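Local coordinates for 3-carboxy-cis,cis-muconate cycloisomerase (Acinetobacter calcoaceticus, PDB 1Q5N), which is a largely helical cycloisomerase that belongs to the lyase family that includes adenylosuccinate lyase, and which assembles from four copies of one chain, at residues 323-326 / 327-330. Sequence-based numbering, arbitrary orientation.
Sequences AWHA and EWLS
Trp-328 fills the angle between two aromatic side chains of the preceding turn, a worked example of how the first two turns of a helix can build an aromatic cluster from neighbours along the chain. Its edge meets the face of Trp-324 in a T-shaped pair, planes at 77°, with Trp-328 CZ2 only 3.6 Å from Trp-324 CE2. With chi1 175°, the Trp-324 indole leaves the helix with CG beside the carbonyl carbon, and Trp-328 leans back until CZ2 lies over the middle of its face. The outer edge of the Trp-328 six-membered ring also covers the His-325 imidazole face, planes at 42°, neither stacked nor edge-to-face, while His-325 CA makes a CH-pi contact over that six-membered ring. Glu-327 brings OE1 to the rim of Trp-324, 3.8 Å from CD1, its carboxylate turned steeply against the indole. The looser side is Leu-329, partly exposed and packed on Arg-301 of a second subunit; Ser-330 is covered by helix 290-311. Ala-326 O accepts from Leu-329 N and Ser-330 N. The indole nitrogens meet as donors without bonding to each other, whereas His-325 NE2 bonds to Gly-79 O and Glu-327 OE1 forms a salt bridge with Arg-234, so these two polar ends are paired.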
loop_
_atom_site.group_PDB
_atom_site.type_symbol
_atom_site.label_atom_id
_atom_site.label_comp_id
_atom_site.label_asym_id
_atom_site.label_seq_id
_atom_site.Cartn_x
_atom_site.Cartn_y
_atom_site.Cartn_z
ATOM N N ALA A 323 -11.074 -0.382 11.684
ATOM C CA ALA A 323 -10.283 -1.517 11.197
ATOM C C ALA A 323 -11.131 -2.733 10.874
ATOM O O ALA A 323 -10.908 -3.395 9.875
ATOM C CB ALA A 323 -9.215 -1.925 12.215
ATOM N N TRP A 324 -12.082 -3.056 11.734
ATOM C CA TRP A 324 -12.929 -4.231 11.509
ATOM C C TRP A 324 -13.870 -4.013 10.320
ATOM O O TRP A 324 -14.047 -4.905 9.476
ATOM C CB TRP A 324 -13.698 -4.547 12.810
ATOM C CG TRP A 324 -14.709 -5.669 12.687
ATOM C CD1 TRP A 324 -14.526 -6.893 12.089
ATOM C CD2 TRP A 324 -16.034 -5.681 13.223
ATOM N NE1 TRP A 324 -15.651 -7.656 12.230
ATOM C CE2 TRP A 324 -16.594 -6.932 12.921
ATOM C CE3 TRP A 324 -16.801 -4.749 13.926
ATOM C CZ2 TRP A 324 -17.887 -7.281 13.300
ATOM C CZ3 TRP A 324 -18.095 -5.093 14.310
ATOM C CH2 TRP A 324 -18.623 -6.348 13.995
ATOM N N HIS A 325 -14.471 -2.830 10.249
ATOM C CA HIS A 325 -15.349 -2.488 9.121
ATOM C C HIS A 325 -14.590 -2.634 7.756
ATOM O O HIS A 325 -15.152 -3.131 6.776
ATOM C CB HIS A 325 -15.849 -1.025 9.280
ATOM C CG HIS A 325 -16.947 -0.869 10.294
ATOM N ND1 HIS A 325 -16.789 -1.202 11.625
ATOM C CD2 HIS A 325 -18.256 -0.552 10.148
ATOM C CE1 HIS A 325 -17.950 -1.115 12.253
ATOM N NE2 HIS A 325 -18.855 -0.723 11.375
ATOM N N ALA A 326 -13.322 -2.216 7.707
ATOM C CA ALA A 326 -12.549 -2.253 6.455
ATOM C C ALA A 326 -12.363 -3.676 5.940
ATOM O O ALA A 326 -12.325 -3.893 4.744
ATOM C CB ALA A 326 -11.195 -1.579 6.640
ATOM N N GLU A 327 -12.249 -4.642 6.851
ATOM C CA GLU A 327 -12.100 -6.060 6.459
ATOM C C GLU A 327 -13.279 -6.518 5.613
ATOM O O GLU A 327 -13.118 -7.354 4.706
ATOM C CB GLU A 327 -12.068 -7.020 7.670
ATOM C CG GLU A 327 -10.927 -6.894 8.682
ATOM C CD GLU A 327 -11.208 -7.768 9.939
ATOM O OE1 GLU A 327 -12.000 -8.747 9.857
ATOM O OE2 GLU A 327 -10.647 -7.481 10.999
ATOM N N TRP A 328 -14.471 -6.011 5.917
ATOM C CA TRP A 328 -15.625 -6.461 5.158
ATOM C C TRP A 328 -15.494 -6.101 3.693
ATOM O O TRP A 328 -16.166 -6.706 2.861
ATOM C CB TRP A 328 -16.944 -5.871 5.704
ATOM C CG TRP A 328 -17.155 -6.033 7.169
ATOM C CD1 TRP A 328 -16.634 -7.023 7.997
ATOM C CD2 TRP A 328 -17.938 -5.183 8.007
ATOM N NE1 TRP A 328 -17.054 -6.823 9.292
ATOM C CE2 TRP A 328 -17.849 -5.703 9.332
ATOM C CE3 TRP A 328 -18.702 -4.023 7.776
ATOM C CZ2 TRP A 328 -18.502 -5.105 10.412
ATOM C CZ3 TRP A 328 -19.360 -3.422 8.860
ATOM C CH2 TRP A 328 -19.252 -3.961 10.160
ATOM N N LEU A 329 -14.691 -5.083 3.382
ATOM C CA LEU A 329 -14.500 -4.682 2.004
ATOM C C LEU A 329 -13.265 -5.322 1.380
ATOM O O LEU A 329 -13.278 -5.677 0.225
ATOM C CB LEU A 329 -14.331 -3.168 1.895
ATOM C CG LEU A 329 -15.624 -2.392 2.210
ATOM C CD1 LEU A 329 -15.337 -0.912 2.226
ATOM C CD2 LEU A 329 -16.702 -2.694 1.193
ATOM N N SER A 330 -12.192 -5.495 2.140
ATOM C CA SER A 330 -10.994 -6.003 1.520
ATOM C C SER A 330 -10.887 -7.512 1.321
ATOM O O SER A 330 -10.528 -7.947 0.232
ATOM C CB SER A 330 -9.782 -5.484 2.306
ATOM O OG SER A 330 -9.755 -6.106 3.591
#